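Local coordinates for protein-tyrosine-phosphatase (Vibrio vulnificus, PDB 7DHF), which probably removes phosphate from phosphotyrosine in proteins, as a low-molecular-weight protein tyrosine phosphatase linked to capsular polysaccharide, at residues V88-H93 / Q117-D122. The protein carries 1 engineered substitution. Numbering follows the deposited sequence.
Sequences VMEKGH and QKDIPD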
ATOM      1  N   VAL A  88       4.184  -5.009  -0.981  1.00  9.95           N
ATOM      2  CA  VAL A  88       3.098  -5.575  -0.187  1.00  9.67           C
ATOM      3  C   VAL A  88       3.303  -5.223   1.280  1.00  9.75           C
ATOM      4  O   VAL A  88       4.431  -5.046   1.753  1.00  9.97           O
ATOM      5  CB  VAL A  88       2.968  -7.103  -0.378  1.00 10.68           C
ATOM      6  CG1 VAL A  88       2.612  -7.433  -1.818  1.00 11.71           C
ATOM      7  CG2 VAL A  88       4.246  -7.821   0.050  1.00 11.80           C
ATOM      8  N   MET A  89       2.194  -5.152   2.020  1.00  9.75           N
ATOM      9  CA  MET A  89       2.256  -4.758   3.422  1.00  9.81           C
ATOM     10  C   MET A  89       2.638  -5.913   4.341  1.00 10.23           C
ATOM     11  O   MET A  89       3.200  -5.674   5.415  1.00 10.96           O
ATOM     12  CB  MET A  89       0.921  -4.150   3.852  1.00 10.13           C
ATOM     13  CG  MET A  89       0.709  -2.743   3.327  1.00  9.99           C
ATOM     14  SD  MET A  89       1.854  -1.573   4.089  1.00 10.12           S
ATOM     15  CE  MET A  89       1.671  -0.157   3.008  1.00 10.23           C
ATOM     16  N   GLU A  90       2.352  -7.153   3.947  1.00 10.61           N
ATOM     17  CA  GLU A  90       2.712  -8.328   4.729  1.00 11.91           C
ATOM     18  C   GLU A  90       3.396  -9.344   3.827  1.00 11.72           C
ATOM     19  O   GLU A  90       3.045  -9.487   2.653  1.00 11.83           O
ATOM     20  CB  GLU A  90       1.479  -8.994   5.359  1.00 12.36           C
ATOM     21  CG  GLU A  90       0.733  -8.115   6.344  1.00 13.58           C
ATOM     22  CD  GLU A  90      -0.506  -8.787   6.912  1.00 15.68           C
ATOM     23  OE1 GLU A  90      -0.517 -10.030   7.038  1.00 18.68           O
ATOM     24  OE2 GLU A  90      -1.478  -8.071   7.227  1.00 15.97           O
ATOM     25  N   LYS A  91       4.371 -10.061   4.391  1.00 11.78           N
ATOM     26  CA  LYS A  91       5.075 -11.078   3.615  1.00 13.56           C
ATOM     27  C   LYS A  91       4.103 -12.097   3.033  1.00 14.16           C
ATOM     28  O   LYS A  91       4.251 -12.519   1.881  1.00 14.62           O
ATOM     29  CB  LYS A  91       6.130 -11.770   4.482  1.00 17.95           C
ATOM     30  CG  LYS A  91       6.695 -13.061   3.889  1.00 23.99           C
ATOM     31  CD  LYS A  91       7.300 -12.865   2.500  1.00 29.44           C
ATOM     32  CE  LYS A  91       8.543 -11.992   2.543  1.00 32.67           C
ATOM     33  NZ  LYS A  91       9.587 -12.475   1.596  1.00 34.79           N
ATOM     34  N   GLY A  92       3.100 -12.502   3.814  1.00 14.01           N
ATOM     35  CA  GLY A  92       2.122 -13.463   3.334  1.00 14.80           C
ATOM     36  C   GLY A  92       1.358 -13.005   2.110  1.00 14.73           C
ATOM     37  O   GLY A  92       0.818 -13.840   1.376  1.00 15.95           O
ATOM     38  N   HIS A  93       1.298 -11.694   1.866  1.00 13.61           N
ATOM     39  CA  HIS A  93       0.598 -11.187   0.692  1.00 13.93           C
ATOM     40  C   HIS A  93       1.272 -11.597  -0.609  1.00 15.45           C
ATOM     41  O   HIS A  93       0.607 -11.636  -1.649  1.00 16.79           O
ATOM     42  CB  HIS A  93       0.514  -9.663   0.753  1.00 12.84           C
ATOM     43  CG  HIS A  93      -0.315  -9.146   1.886  1.00 11.69           C
ATOM     44  ND1 HIS A  93      -0.226  -7.849   2.341  1.00 11.96           N
ATOM     45  CD2 HIS A  93      -1.251  -9.752   2.655  1.00 13.03           C
ATOM     46  CE1 HIS A  93      -1.071  -7.677   3.342  1.00 12.35           C
ATOM     47  NE2 HIS A  93      -1.705  -8.816   3.552  1.00 12.97           N
ATOM     48  N   GLN A 117      12.448  -5.904   7.734  1.00 10.70           N
ATOM     49  CA  GLN A 117      11.569  -6.796   6.979  1.00 10.40           C
ATOM     50  C   GLN A 117      10.328  -7.148   7.797  1.00 10.50           C
ATOM     51  O   GLN A 117       9.955  -8.313   7.955  1.00 11.52           O
ATOM     52  CB  GLN A 117      12.326  -8.031   6.492  1.00 11.71           C
ATOM     53  CG  GLN A 117      13.533  -7.655   5.643  1.00 13.04           C
ATOM     54  CD  GLN A 117      14.145  -8.828   4.912  1.00 14.00           C
ATOM     55  OE1 GLN A 117      13.837  -9.074   3.748  1.00 16.05           O
ATOM     56  NE2 GLN A 117      15.034  -9.547   5.584  1.00 13.15           N
ATOM     57  N   LYS A 118       9.683  -6.108   8.312  1.00 11.16           N
ATOM     58  CA  LYS A 118       8.553  -6.235   9.222  1.00 12.20           C
ATOM     59  C   LYS A 118       7.238  -6.108   8.467  1.00 10.79           C
ATOM     60  O   LYS A 118       7.101  -5.267   7.572  1.00 12.10           O
ATOM     61  CB  LYS A 118       8.606  -5.135  10.283  1.00 16.79           C
ATOM     62  CG  LYS A 118       9.335  -5.504  11.568  1.00 23.09           C
ATOM     63  CD  LYS A 118       9.624  -4.272  12.436  1.00 27.44           C
ATOM     64  CE  LYS A 118       8.384  -3.436  12.749  1.00 29.57           C
ATOM     65  NZ  LYS A 118       7.451  -4.108  13.690  1.00 30.07           N
ATOM     66  N   ASP A 119       6.270  -6.939   8.842  1.00 11.51           N
ATOM     67  CA  ASP A 119       4.903  -6.764   8.372  1.00 11.54           C
ATOM     68  C   ASP A 119       4.281  -5.537   9.028  1.00 11.40           C
ATOM     69  O   ASP A 119       4.636  -5.156  10.147  1.00 12.89           O
ATOM     70  CB  ASP A 119       4.052  -7.980   8.738  1.00 12.46           C
ATOM     71  CG  ASP A 119       4.406  -9.213   7.936  1.00 14.00           C
ATOM     72  OD1 ASP A 119       5.210  -9.110   6.987  1.00 13.37           O
ATOM     73  OD2 ASP A 119       3.856 -10.290   8.248  1.00 16.66           O
ATOM     74  N   ILE A 120       3.343  -4.921   8.321  1.00 10.66           N
ATOM     75  CA  ILE A 120       2.589  -3.783   8.841  1.00 10.73           C
ATOM     76  C   ILE A 120       1.147  -4.241   9.037  1.00 11.42           C
ATOM     77  O   ILE A 120       0.450  -4.531   8.051  1.00 11.24           O
ATOM     78  CB  ILE A 120       2.692  -2.572   7.905  1.00 10.85           C
ATOM     79  CG1 ILE A 120       4.154  -2.114   7.828  1.00 11.28           C
ATOM     80  CG2 ILE A 120       1.783  -1.440   8.390  1.00 11.77           C
ATOM     81  CD1 ILE A 120       4.425  -1.023   6.823  1.00 12.16           C
ATOM     82  N   PRO A 121       0.656  -4.340  10.272  1.00 12.71           N
ATOM     83  CA  PRO A 121      -0.660  -4.944  10.505  1.00 13.56           C
ATOM     84  C   PRO A 121      -1.819  -4.035  10.124  1.00 12.76           C
ATOM     85  O   PRO A 121      -1.732  -2.805  10.172  1.00 12.90           O
ATOM     86  CB  PRO A 121      -0.658  -5.214  12.013  1.00 15.88           C
ATOM     87  CG  PRO A 121       0.261  -4.192  12.571  1.00 16.85           C
ATOM     88  CD  PRO A 121       1.322  -3.967  11.533  1.00 15.00           C
ATOM     89  N   ASP A 122      -2.923  -4.674   9.761  1.00 12.29           N
ATOM     90  CA  ASP A 122      -4.120  -3.973   9.308  1.00 13.00           C
ATOM     91  C   ASP A 122      -4.810  -3.292  10.486  1.00 12.97           C
ATOM     92  O   ASP A 122      -5.167  -3.976  11.456  1.00 13.88           O
ATOM     93  CB  ASP A 122      -5.054  -5.002   8.679  1.00 14.98           C
ATOM     94  CG  ASP A 122      -6.281  -4.379   8.044  1.00 17.24           C
ATOM     95  OD1 ASP A 122      -6.392  -3.136   8.027  1.00 16.97           O
ATOM     96  OD2 ASP A 122      -7.129  -5.145   7.540  1.00 20.43           O
TER
HETATM   97  O   HOH W   1       5.703  -4.436   5.331  1.00 11.92           O
HETATM   98  O   HOH W   2      -2.761  -7.541   9.611  1.00 19.79           O
HETATM   99  O   HOH W   3       3.068 -12.318   6.654  1.00 17.86           O
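Two nearly straight hydrogen bonds tie K91 and M89 to the loop 117-122. D119 OD1 takes the backbone N-H of K91 at 2.9 Å, the nitrogen standing above the carboxylate plane, 45° out of it. With CG anti to its own carbonyl carbon (chi1 -71°), D119 has its short carboxylate set against the K91-G92 backbone, and a water bridges its OD2 to G92 N. I120 N donates to M89 O at 3.0 Å, and a second water joins that same carbonyl to K118 O. Alongside the backbone bond, the flexible thioether of M89 lays SD 3.8 Å from I120 CD1, and both residues pack on F111 and I138, filling the apolar seam between the sheet and helix 128-146. In the low-molecular-weight phosphatase fold, the turn leaving strand 85-88 thus meets the loop bearing D122, the predicted proton donor. E90 crosses D119 at about a right angle, its CB 3.9 Å from D119 CG and also over one face of the H93 ring. Extended beyond CG (chi2 178°), E90 has the length to form a salt bridge with R18, predicted to be catalytic, whose NH1 also bonds I120 O. Through a third water, E90 OE2 reaches D122 N, while D122 OD1 accepts the backbone N-H of Y124.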